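Local coordinates for protein pectinesterase inhibitor (Actinidia chinensis, PDB 1XG2) that inhibits pectin methylesterase by forming a one-to-one complex with the enzyme, and may take part in regulating fruit ripening, at residues B[8-13]-B[145-149]; B[22-26]-B[37-41]; B[45-50]-B[83-87]; B[88-92]-B[101-105]; B[112-116]-B[129-133]. All coordinates share one frame; numbering follows the deposited sequence.

Contact 1: B[8-13]-B[145-149]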
# COMPACT_ATOMS: atom_id res chain seq x y z
N GLU B 8 -19.16 -22.44 6.69
CA GLU B 8 -18.88 -21.06 7.09
C GLU B 8 -17.82 -20.37 6.25
O GLU B 8 -17.75 -19.14 6.25
CB GLU B 8 -18.43 -21.02 8.54
CG GLU B 8 -19.46 -21.53 9.52
CD GLU B 8 -19.01 -21.32 10.95
OE1 GLU B 8 -19.08 -22.27 11.74
OE2 GLU B 8 -18.57 -20.20 11.26
N ILE B 9 -16.98 -21.15 5.59
CA ILE B 9 -15.84 -20.60 4.85
C ILE B 9 -16.20 -20.35 3.40
O ILE B 9 -16.17 -19.22 2.94
CB ILE B 9 -14.63 -21.55 4.95
CG1 ILE B 9 -14.15 -21.67 6.40
CG2 ILE B 9 -13.48 -21.03 4.10
CD1 ILE B 9 -13.21 -22.86 6.63
N CYS B 10 -16.55 -21.41 2.68
CA CYS B 10 -16.69 -21.32 1.24
C CYS B 10 -17.70 -20.26 0.76
O CYS B 10 -17.38 -19.50 -0.15
CB CYS B 10 -16.92 -22.70 0.62
SG CYS B 10 -15.40 -23.65 0.78
N PRO B 11 -18.89 -20.18 1.34
CA PRO B 11 -19.87 -19.14 0.94
C PRO B 11 -19.39 -17.68 1.09
O PRO B 11 -19.92 -16.81 0.40
CB PRO B 11 -21.07 -19.38 1.86
CG PRO B 11 -20.92 -20.78 2.31
CD PRO B 11 -19.45 -21.09 2.36
N LYS B 12 -18.43 -17.43 1.97
CA LYS B 12 -17.87 -16.08 2.17
C LYS B 12 -16.73 -15.74 1.21
O LYS B 12 -16.26 -14.60 1.21
CB LYS B 12 -17.38 -15.93 3.61
CG LYS B 12 -18.47 -15.78 4.65
CD LYS B 12 -17.88 -15.81 6.07
CE LYS B 12 -18.96 -15.94 7.14
NZ LYS B 12 -19.49 -17.34 7.27
N THR B 13 -16.23 -16.71 0.45
CA THR B 13 -15.16 -16.44 -0.50
C THR B 13 -15.72 -15.97 -1.82
O THR B 13 -16.90 -16.17 -2.13
CB THR B 13 -14.26 -17.71 -0.77
OG1 THR B 13 -15.02 -18.72 -1.46
CG2 THR B 13 -13.79 -18.37 0.51
N VAL B 145 -10.73 -15.46 4.73
CA VAL B 145 -11.99 -15.78 5.39
C VAL B 145 -11.71 -16.53 6.69
O VAL B 145 -12.28 -16.24 7.75
CB VAL B 145 -12.92 -16.58 4.47
CG1 VAL B 145 -14.09 -17.21 5.27
CG2 VAL B 145 -13.46 -15.69 3.38
N ILE B 146 -10.79 -17.48 6.64
CA ILE B 146 -10.46 -18.26 7.81
C ILE B 146 -9.83 -17.33 8.86
O ILE B 146 -10.17 -17.42 10.04
CB ILE B 146 -9.54 -19.43 7.42
CG1 ILE B 146 -10.33 -20.48 6.61
CG2 ILE B 146 -8.96 -20.11 8.64
CD1 ILE B 146 -9.46 -21.57 6.03
N SER B 147 -8.97 -16.40 8.43
CA SER B 147 -8.34 -15.46 9.38
C SER B 147 -9.38 -14.62 10.13
O SER B 147 -9.15 -14.21 11.28
CB SER B 147 -7.31 -14.55 8.69
OG SER B 147 -7.93 -13.48 7.97
N ASN B 148 -10.52 -14.33 9.49
CA ASN B 148 -11.57 -13.55 10.14
C ASN B 148 -12.49 -14.39 11.02
O ASN B 148 -13.09 -13.87 11.94
CB ASN B 148 -12.39 -12.75 9.13
CG ASN B 148 -11.55 -11.73 8.34
OD1 ASN B 148 -10.52 -11.25 8.83
ND2 ASN B 148 -11.98 -11.42 7.14
N LEU B 149 -12.60 -15.69 10.74
CA LEU B 149 -13.39 -16.60 11.57
C LEU B 149 -12.66 -17.01 12.85
O LEU B 149 -13.30 -17.34 13.85
CB LEU B 149 -13.76 -17.86 10.79
CG LEU B 149 -14.72 -17.70 9.62
CD1 LEU B 149 -14.80 -19.02 8.87
CD2 LEU B 149 -16.10 -17.25 10.10

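Contact 2: B[22-26]-B[37-41]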
# COMPACT_ATOMS: atom_id res chain seq x y z
N ALA B 22 -10.90 -27.15 -3.25
CA ALA B 22 -9.62 -27.09 -2.55
C ALA B 22 -9.70 -27.78 -1.19
O ALA B 22 -8.83 -28.58 -0.85
CB ALA B 22 -9.16 -25.64 -2.39
N LEU B 23 -10.72 -27.46 -0.40
CA LEU B 23 -10.88 -28.04 0.93
C LEU B 23 -11.22 -29.54 0.86
O LEU B 23 -10.75 -30.32 1.69
CB LEU B 23 -11.94 -27.25 1.73
CG LEU B 23 -11.53 -25.79 2.06
CD1 LEU B 23 -12.56 -25.04 2.95
CD2 LEU B 23 -10.16 -25.74 2.70
N GLU B 24 -12.00 -29.95 -0.13
CA GLU B 24 -12.35 -31.36 -0.31
C GLU B 24 -11.16 -32.19 -0.82
O GLU B 24 -11.21 -33.42 -0.78
CB GLU B 24 -13.53 -31.53 -1.27
CG GLU B 24 -14.90 -31.50 -0.60
CD GLU B 24 -16.04 -31.76 -1.59
OE1 GLU B 24 -15.80 -31.67 -2.82
OE2 GLU B 24 -17.17 -32.05 -1.13
N SER B 25 -10.09 -31.53 -1.28
CA SER B 25 -8.90 -32.25 -1.74
C SER B 25 -8.04 -32.76 -0.57
O SER B 25 -7.09 -33.49 -0.77
CB SER B 25 -8.07 -31.38 -2.69
OG SER B 25 -7.33 -30.40 -1.99
N ASP B 26 -8.39 -32.35 0.65
CA ASP B 26 -7.77 -32.85 1.88
C ASP B 26 -8.42 -34.17 2.32
O ASP B 26 -9.56 -34.17 2.75
CB ASP B 26 -7.93 -31.80 2.99
CG ASP B 26 -7.17 -32.14 4.27
OD1 ASP B 26 -6.64 -33.26 4.38
OD2 ASP B 26 -7.05 -31.34 5.22
N LEU B 37 -7.55 -26.03 8.76
CA LEU B 37 -8.03 -25.64 7.43
C LEU B 37 -7.21 -24.46 6.93
O LEU B 37 -6.84 -24.43 5.77
CB LEU B 37 -9.52 -25.31 7.46
CG LEU B 37 -10.42 -26.49 7.82
CD1 LEU B 37 -11.84 -26.03 8.05
CD2 LEU B 37 -10.36 -27.57 6.75
N GLY B 38 -6.88 -23.54 7.84
CA GLY B 38 -6.02 -22.39 7.55
C GLY B 38 -4.65 -22.77 7.00
O GLY B 38 -4.24 -22.26 5.97
N GLN B 39 -3.95 -23.66 7.69
CA GLN B 39 -2.63 -24.08 7.24
C GLN B 39 -2.70 -24.77 5.89
O GLN B 39 -1.84 -24.57 5.04
CB GLN B 39 -1.95 -25.00 8.26
CG GLN B 39 -1.61 -24.35 9.61
CD GLN B 39 -0.47 -23.31 9.56
OE1 GLN B 39 0.03 -23.00 8.47
NE2 GLN B 39 -0.07 -22.80 10.70
N PHE B 40 -3.75 -25.55 5.69
CA PHE B 40 -3.92 -26.27 4.43
C PHE B 40 -4.12 -25.27 3.31
O PHE B 40 -3.52 -25.40 2.23
CB PHE B 40 -5.12 -27.22 4.53
CG PHE B 40 -5.33 -28.04 3.31
CD1 PHE B 40 -4.57 -29.18 3.09
CD2 PHE B 40 -6.27 -27.67 2.36
CE1 PHE B 40 -4.75 -29.95 1.95
CE2 PHE B 40 -6.44 -28.44 1.21
CZ PHE B 40 -5.69 -29.58 1.01
N SER B 41 -4.95 -24.28 3.59
CA SER B 41 -5.31 -23.28 2.59
C SER B 41 -4.12 -22.38 2.27
O SER B 41 -3.89 -22.00 1.13
CB SER B 41 -6.46 -22.45 3.15
OG SER B 41 -7.71 -23.33 3.03

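Contact 3: B[45-50]-B[83-87]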
# COMPACT_ATOMS: atom_id res chain seq x y z
N ALA B 45 -2.42 -22.00 -1.50
CA ALA B 45 -2.19 -20.70 -2.10
C ALA B 45 -0.72 -20.50 -2.46
O ALA B 45 -0.41 -20.02 -3.55
CB ALA B 45 -2.67 -19.60 -1.19
N GLN B 46 0.20 -20.86 -1.56
CA GLN B 46 1.62 -20.71 -1.83
C GLN B 46 2.10 -21.57 -3.01
O GLN B 46 2.91 -21.13 -3.83
CB GLN B 46 2.48 -21.03 -0.60
CG GLN B 46 3.89 -20.44 -0.76
CD GLN B 46 4.79 -20.68 0.44
OE1 GLN B 46 5.54 -19.78 0.84
NE2 GLN B 46 4.72 -21.87 1.00
N ALA B 47 1.60 -22.80 -3.09
CA ALA B 47 1.94 -23.70 -4.20
C ALA B 47 1.49 -23.13 -5.55
O ALA B 47 2.19 -23.28 -6.56
CB ALA B 47 1.33 -25.09 -3.95
N SER B 48 0.32 -22.50 -5.57
CA SER B 48 -0.18 -21.86 -6.77
C SER B 48 0.72 -20.68 -7.16
O SER B 48 1.11 -20.56 -8.32
CB SER B 48 -1.62 -21.37 -6.57
OG SER B 48 -2.12 -20.79 -7.76
N ALA B 49 1.05 -19.84 -6.19
CA ALA B 49 1.94 -18.71 -6.44
C ALA B 49 3.28 -19.19 -6.99
O ALA B 49 3.84 -18.57 -7.88
CB ALA B 49 2.16 -17.88 -5.15
N LYS B 50 3.78 -20.31 -6.47
CA LYS B 50 5.08 -20.83 -6.89
C LYS B 50 5.02 -21.32 -8.33
O LYS B 50 5.92 -21.04 -9.13
CB LYS B 50 5.55 -21.94 -5.95
CG LYS B 50 6.07 -21.42 -4.62
CD LYS B 50 6.56 -22.55 -3.75
CE LYS B 50 7.35 -22.05 -2.55
NZ LYS B 50 7.45 -23.10 -1.51
N ILE B 83 4.80 -15.00 -2.39
CA ILE B 83 5.32 -16.27 -1.88
C ILE B 83 5.92 -16.07 -0.49
O ILE B 83 5.65 -16.84 0.44
CB ILE B 83 6.35 -16.89 -2.86
CG1 ILE B 83 5.63 -17.40 -4.11
CG2 ILE B 83 7.17 -18.00 -2.17
CD1 ILE B 83 6.51 -17.55 -5.34
N ASP B 84 6.70 -15.01 -0.35
CA ASP B 84 7.32 -14.67 0.92
C ASP B 84 6.27 -14.40 2.00
O ASP B 84 6.40 -14.85 3.14
CB ASP B 84 8.23 -13.43 0.76
CG ASP B 84 9.61 -13.77 0.26
OD1 ASP B 84 9.97 -14.98 0.22
OD2 ASP B 84 10.40 -12.87 -0.12
N SER B 85 5.23 -13.66 1.64
CA SER B 85 4.19 -13.28 2.58
C SER B 85 3.37 -14.47 3.02
O SER B 85 2.99 -14.56 4.19
CB SER B 85 3.29 -12.17 2.01
OG SER B 85 3.97 -10.93 1.99
N LEU B 86 3.09 -15.40 2.11
CA LEU B 86 2.35 -16.60 2.47
C LEU B 86 3.20 -17.51 3.38
O LEU B 86 2.67 -18.15 4.29
CB LEU B 86 1.89 -17.34 1.23
CG LEU B 86 0.74 -16.67 0.46
CD1 LEU B 86 0.53 -17.31 -0.88
CD2 LEU B 86 -0.56 -16.64 1.25
N GLY B 87 4.51 -17.55 3.15
CA GLY B 87 5.42 -18.27 4.02
C GLY B 87 5.32 -17.79 5.45
O GLY B 87 5.27 -18.60 6.37

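Contact 4: B[88-92]-B[101-105]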
# COMPACT_ATOMS: atom_id res chain seq x y z
N GLN B 88 5.27 -16.47 5.63
CA GLN B 88 5.18 -15.87 6.95
C GLN B 88 3.80 -16.04 7.55
O GLN B 88 3.66 -16.14 8.76
CB GLN B 88 5.52 -14.38 6.88
CG GLN B 88 7.00 -14.13 6.66
CD GLN B 88 7.52 -12.97 7.48
OE1 GLN B 88 7.98 -11.98 6.91
NE2 GLN B 88 7.44 -13.09 8.82
N ALA B 89 2.78 -16.07 6.69
CA ALA B 89 1.41 -16.32 7.12
C ALA B 89 1.30 -17.62 7.92
O ALA B 89 0.58 -17.68 8.91
CB ALA B 89 0.47 -16.37 5.91
N LYS B 90 2.03 -18.66 7.52
CA LYS B 90 1.99 -19.92 8.28
C LYS B 90 2.42 -19.73 9.74
O LYS B 90 1.80 -20.26 10.66
CB LYS B 90 2.88 -20.98 7.64
CG LYS B 90 2.43 -21.43 6.24
CD LYS B 90 3.18 -22.68 5.76
CE LYS B 90 2.81 -23.98 6.55
NZ LYS B 90 1.37 -24.42 6.51
N GLN B 91 3.50 -18.98 9.95
CA GLN B 91 4.04 -18.77 11.29
C GLN B 91 3.09 -17.94 12.13
O GLN B 91 2.91 -18.18 13.32
CB GLN B 91 5.40 -18.07 11.23
CG GLN B 91 6.52 -18.85 10.53
CD GLN B 91 7.82 -18.01 10.39
OE1 GLN B 91 8.85 -18.33 11.00
NE2 GLN B 91 7.75 -16.93 9.59
N PHE B 92 2.47 -16.94 11.51
CA PHE B 92 1.51 -16.09 12.21
C PHE B 92 0.28 -16.90 12.66
O PHE B 92 -0.22 -16.73 13.77
CB PHE B 92 1.07 -14.91 11.31
CG PHE B 92 2.11 -13.84 11.12
CD1 PHE B 92 2.48 -13.43 9.84
CD2 PHE B 92 2.71 -13.22 12.21
CE1 PHE B 92 3.43 -12.44 9.65
CE2 PHE B 92 3.66 -12.21 12.03
CZ PHE B 92 4.02 -11.83 10.75
N LEU B 101 -1.87 -12.46 10.15
CA LEU B 101 -2.25 -13.43 9.12
C LEU B 101 -3.08 -12.75 8.05
O LEU B 101 -2.82 -12.92 6.87
CB LEU B 101 -3.02 -14.59 9.74
CG LEU B 101 -3.75 -15.53 8.78
CD1 LEU B 101 -2.75 -16.26 7.92
CD2 LEU B 101 -4.58 -16.51 9.58
N ASN B 102 -4.07 -11.96 8.46
CA ASN B 102 -4.92 -11.28 7.48
C ASN B 102 -4.09 -10.34 6.59
O ASN B 102 -4.13 -10.43 5.37
CB ASN B 102 -6.06 -10.52 8.16
CG ASN B 102 -7.04 -9.96 7.17
OD1 ASN B 102 -6.71 -9.06 6.36
ND2 ASN B 102 -8.25 -10.45 7.23
N ILE B 103 -3.29 -9.49 7.22
CA ILE B 103 -2.45 -8.53 6.50
C ILE B 103 -1.54 -9.22 5.46
O ILE B 103 -1.43 -8.75 4.32
CB ILE B 103 -1.59 -7.74 7.52
CG1 ILE B 103 -2.48 -6.88 8.43
CG2 ILE B 103 -0.54 -6.88 6.79
CD1 ILE B 103 -3.25 -5.81 7.74
N TYR B 104 -0.91 -10.33 5.84
CA TYR B 104 0.02 -10.99 4.93
C TYR B 104 -0.72 -11.72 3.81
O TYR B 104 -0.27 -11.70 2.67
CB TYR B 104 0.99 -11.91 5.66
CG TYR B 104 2.12 -11.15 6.32
CD1 TYR B 104 1.86 -10.23 7.33
CD2 TYR B 104 3.44 -11.31 5.90
CE1 TYR B 104 2.87 -9.53 7.95
CE2 TYR B 104 4.49 -10.58 6.54
CZ TYR B 104 4.18 -9.71 7.56
OH TYR B 104 5.15 -8.96 8.20
N ALA B 105 -1.87 -12.33 4.12
CA ALA B 105 -2.71 -12.92 3.07
C ALA B 105 -3.28 -11.85 2.15
O ALA B 105 -3.41 -12.09 0.95
CB ALA B 105 -3.82 -13.81 3.66

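Contact 5: B[112-116]-B[129-133]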
# COMPACT_ATOMS: atom_id res chain seq x y z
N ALA B 112 -1.11 -10.75 -7.06
CA ALA B 112 -1.81 -11.16 -8.28
C ALA B 112 -2.57 -9.97 -8.88
O ALA B 112 -2.59 -9.78 -10.09
CB ALA B 112 -2.76 -12.30 -7.97
N GLY B 113 -3.18 -9.17 -8.02
CA GLY B 113 -3.94 -8.01 -8.46
C GLY B 113 -3.07 -6.93 -9.06
O GLY B 113 -3.49 -6.21 -9.98
N THR B 114 -1.85 -6.81 -8.55
CA THR B 114 -0.91 -5.83 -9.08
C THR B 114 -0.40 -6.28 -10.45
O THR B 114 -0.20 -5.46 -11.34
CB THR B 114 0.26 -5.67 -8.11
OG1 THR B 114 -0.24 -5.17 -6.85
CG2 THR B 114 1.22 -4.61 -8.60
N CYS B 115 -0.22 -7.59 -10.62
CA CYS B 115 0.09 -8.13 -11.95
C CYS B 115 -1.03 -7.74 -12.91
O CYS B 115 -0.77 -7.17 -13.97
CB CYS B 115 0.26 -9.64 -11.88
SG CYS B 115 0.70 -10.38 -13.46
N GLU B 116 -2.28 -7.99 -12.49
CA GLU B 116 -3.47 -7.66 -13.28
C GLU B 116 -3.53 -6.18 -13.65
O GLU B 116 -3.77 -5.83 -14.82
CB GLU B 116 -4.76 -7.99 -12.51
CG GLU B 116 -5.09 -9.47 -12.42
CD GLU B 116 -5.47 -10.06 -13.77
OE1 GLU B 116 -4.77 -10.96 -14.24
OE2 GLU B 116 -6.46 -9.61 -14.35
N LEU B 129 -1.98 -16.26 -17.74
CA LEU B 129 -1.58 -15.47 -16.58
C LEU B 129 -2.80 -14.82 -15.93
O LEU B 129 -2.89 -14.75 -14.71
CB LEU B 129 -0.56 -14.42 -17.00
CG LEU B 129 0.02 -13.53 -15.91
CD1 LEU B 129 0.62 -14.35 -14.80
CD2 LEU B 129 1.06 -12.60 -16.53
N HIS B 130 -3.74 -14.33 -16.73
CA HIS B 130 -4.98 -13.78 -16.19
C HIS B 130 -5.65 -14.84 -15.29
O HIS B 130 -6.03 -14.54 -14.16
CB HIS B 130 -5.91 -13.29 -17.30
CG HIS B 130 -7.26 -12.87 -16.82
ND1 HIS B 130 -7.43 -11.97 -15.79
CD2 HIS B 130 -8.50 -13.23 -17.21
CE1 HIS B 130 -8.72 -11.79 -15.58
NE2 HIS B 130 -9.40 -12.54 -16.43
N GLN B 131 -5.72 -16.09 -15.75
CA GLN B 131 -6.37 -17.14 -14.96
C GLN B 131 -5.59 -17.46 -13.70
O GLN B 131 -6.20 -17.69 -12.64
CB GLN B 131 -6.60 -18.40 -15.80
CG GLN B 131 -7.69 -18.24 -16.87
CD GLN B 131 -9.06 -17.97 -16.28
OE1 GLN B 131 -9.58 -18.76 -15.50
NE2 GLN B 131 -9.65 -16.84 -16.65
N ALA B 132 -4.27 -17.45 -13.79
CA ALA B 132 -3.40 -17.76 -12.66
C ALA B 132 -3.51 -16.68 -11.57
O ALA B 132 -3.49 -17.01 -10.39
CB ALA B 132 -1.94 -17.94 -13.13
N ASP B 133 -3.62 -15.40 -11.97
CA ASP B 133 -3.86 -14.29 -11.03
C ASP B 133 -5.18 -14.47 -10.29
O ASP B 133 -5.25 -14.34 -9.07
CB ASP B 133 -3.91 -12.93 -11.76
CG ASP B 133 -2.55 -12.49 -12.34
OD1 ASP B 133 -1.49 -12.97 -11.88
OD2 ASP B 133 -2.47 -11.63 -13.24

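Contact 1: B[8-13]-B[145-149]
Ile9 meets three residues of helix 127-149, and its branches lean mainly on different partners. Its CD1 rests on CG1 of Ile146 at 3.7 Å, its CG1 on CD1 of Leu149 at the same 3.7 Å, and its CG2 faces Val145 CG1. Val145 covers the other end of the short segment with both methyls. Its CG1, anti to the backbone N (chi1 166°), comes to 3.7 Å from Ile9 O, whereas CG2 lies 3.7 Å from Lys12 O and 3.9 Å from Thr13 CG2. The methyls thus pack as much on main-chain carbonyls as on side chains, and the interface between the two segments is apolar packing. These contacts seat the N-terminal helical extension of the inhibitor on the C-terminal end of the last helix of its four-helix bundle. One shell out, the shape of 8-13 is fixed from within. The lysine chain bends at its last torsion (chi4 77°), which brings Lys12 NZ to 2.7 Å from Glu8 O, on a lone pair in the carbonyl plane. Thr13 OG1 likewise donates to Cys10 O at 2.8 Å, and the same oxygen also receives Thr13 N. Cys10 is joined by a disulfide to Cys19 of helix 16-24, and Leu37 of helix 34-60 touches both Ile9 and Ile146. On the same helix as Ile146, Asn148 ND2 gives a hydrogen bond to Asn190 O of the pectinesterase chain.

Contact 2: B[22-26]-B[37-41]
Phe40 and Asp26 lie almost flat against each other: the carboxylate plane is only 14° from the ring plane, and the two side chains run past one another in opposite directions. Asp26 CB sits over one face, 3.9 Å from the centroid of the Phe40 ring and 20° off its normal, a CH-pi contact displaced toward the rim. The ring gets there because Phe40 CG is anti to its backbone N (chi1 -177°), which carries it away from helix 34-60 toward the end of helix 16-24. Its border meets polar atoms near the ring plane, with Phe40 CE2 3.2 Å from Ala22 O and Phe40 CZ 3.5 Å from Ser25 OG. These two oxygens are themselves linked, Ser25 OG donating to Ala22 O at 2.6 Å; Ser25 N reaches that carbonyl from the same face, and the pair of bonds holds the turn in shape beside the ring. On the buried side Leu23 adds apolar contact, more loosely, its CD2 4.4 Å from Leu37 CD2. The acid group of Asp26 has partners of its own: OD2 forms a salt bridge with Lys32, and OD1 accepts from Arg28 N, the bond of an Asx turn. Helix 16-24 of the N-terminal extension thereby ends against the first long helix of the four-helix bundle, with the Phe40 ring packed between them.

Contact 3: B[45-50]-B[83-87]
Ala49 and Ile83 mark the closely packed part of this helix pair, with Ala49 CB 3.7 Å from Ile83 CG1. One turn earlier Ala45 CB meets Leu86 CD1 at 3.9 Å, and that same methyl presses on the main chain, 3.6 Å from Gln46 N. Small alanines at these two positions, four residues apart, let the branched side chains of helix 66-95 reach the backbone of helix 34-60. The axes of 45-50 and 83-87 pass 9.4 Å apart and run nearly antiparallel, at 162°. Leu139 and Leu136 of helix 127-149 continue the apolar layer beyond Ala45 and Ala49.

Toward solvent the fit becomes looser. Lys50 runs extended across Ile83 at about a right angle, its CE 4.1 Å from Ile83 CG2, so the aliphatic part of the lysine lies over the isoleucine. Gln46 likewise contributes its stem: CG is anti to the backbone N (chi1 -162°), and CB stands 4.2 Å from Leu86 CB while the two side chains slide past each other. On the face of helix 66-95 turned away from 45-50, Asp84 OD2 is hydrogen-bonded to Ser50 of the pectinesterase chain. The chemistry is that of a bundle interface: van der Waals contact between alanine and branched side chains is consistent with the close helix spacing, and longer polar side chains lend their methylene groups at the margin.

Contact 4: B[88-92]-B[101-105]
The antiparallel hairpin of helices 66-95 and 98-118, two neighbours of the four-helix bundle, is packed near its turn by Phe92 and Tyr104. Their rings make an edge-to-face pair: centroids 4.7 Å apart, planes at 55°, and the edge of Phe92 directed at the tyrosine face. Phe92 CE1 stands above the middle of that face, which explains why it has nearly equal approaches to several ring atoms, 3.4 Å to Tyr104 CE1 and 3.5 Å to Tyr104 CZ among them. Gln88, one turn before Phe92, reaches the same tyrosine with its CB 3.8 Å from Tyr104 CD2; its amide plane is steeply inclined to the ring, at 66°.

Deeper in the bundle the packing is aliphatic. Leu101 holds CG anti to its backbone N (chi1 167°), which directs CD1 to 3.8 Å from Ala89 CB, and Ile42 of helix 34-60 touches both residues. Here the backbones come close, Ala89 CA and Leu101 CA lying 5.1 Å apart, as the alanine permits. Phe92 CB packs on the start of the other segment, 4.0 Å from Leu101 N. The axes of 88-92 and 101-105 approach to 8.9 Å.

The phenol end of Tyr104 points out of this layer, where OH is hydrogen-bonded to Asp118 of the pectinesterase chain, while Gln139 of that chain packs on the tyrosine. The aromatic pair belongs to the inter-helix packing of an up-and-down bundle, and Tyr104 also to the surface with which the inhibitor binds its enzyme.

Contact 5: B[112-116]-B[129-133]
His130 ND1 faces both oxygens of the Glu116 carboxylate: it donates to OE2 at 2.9 Å, bent to 134° at the hydrogen, and more weakly to OE1 at 3.2 Å. The acceptor OE2 is met on its syn side, though out of the carboxylate plane. A bend at Glu116 chi2 (-68°) turns the acid toward helix 127-149. There it meets a second acid: Glu116 OE1 is 2.6 Å from Asp133 OD2, the carboxylate planes 78° apart, so one of the two groups probably holds a proton. Such a proton would relieve the repulsion between the two acids, and the nearby histidine may ease the remaining charge. Asp133 OD1 is also hydrogen-bonded to Tyr79 OH of helix 66-95.

Next to Asp133, Cys115 SG lies 3.4 Å from Asp133 OD2 and 3.8 Å from Leu129 CD2. A disulfide ties Cys115 to Cys75. At the other end Ala112 CB packs on Asp133 O at 3.4 Å. A polar cluster of acids and histidine thus joins two antiparallel helices, 98-118 and 127-149, beside the disulfide that links helix 98-118 to helix 66-95 within the four-helix bundle.

Overall arrangement
Along the chain, contact 1 joins the N-terminal extension to the last helix and encloses the other four, which follow one another in series. Contacts 3, 4 and 5 pair helices 34-60 with 66-95, 66-95 with 98-118, and 98-118 with 127-149, the sequential antiparallel pairs of the four-helix bundle. Contacts 1 and 2, centres 12 Å apart and touching through Ile9 and Leu37, set the extension on one end of it. Contact 5 lies toward the other end, its centre 22 Å from both. Contacts 3 and 4, with centres 11 Å apart, share helix 66-95. Gln39 of contact 2 bonds to Lys90 of contact 4. Pectinesterase meets residues of contacts 1, 3, 4 and 5.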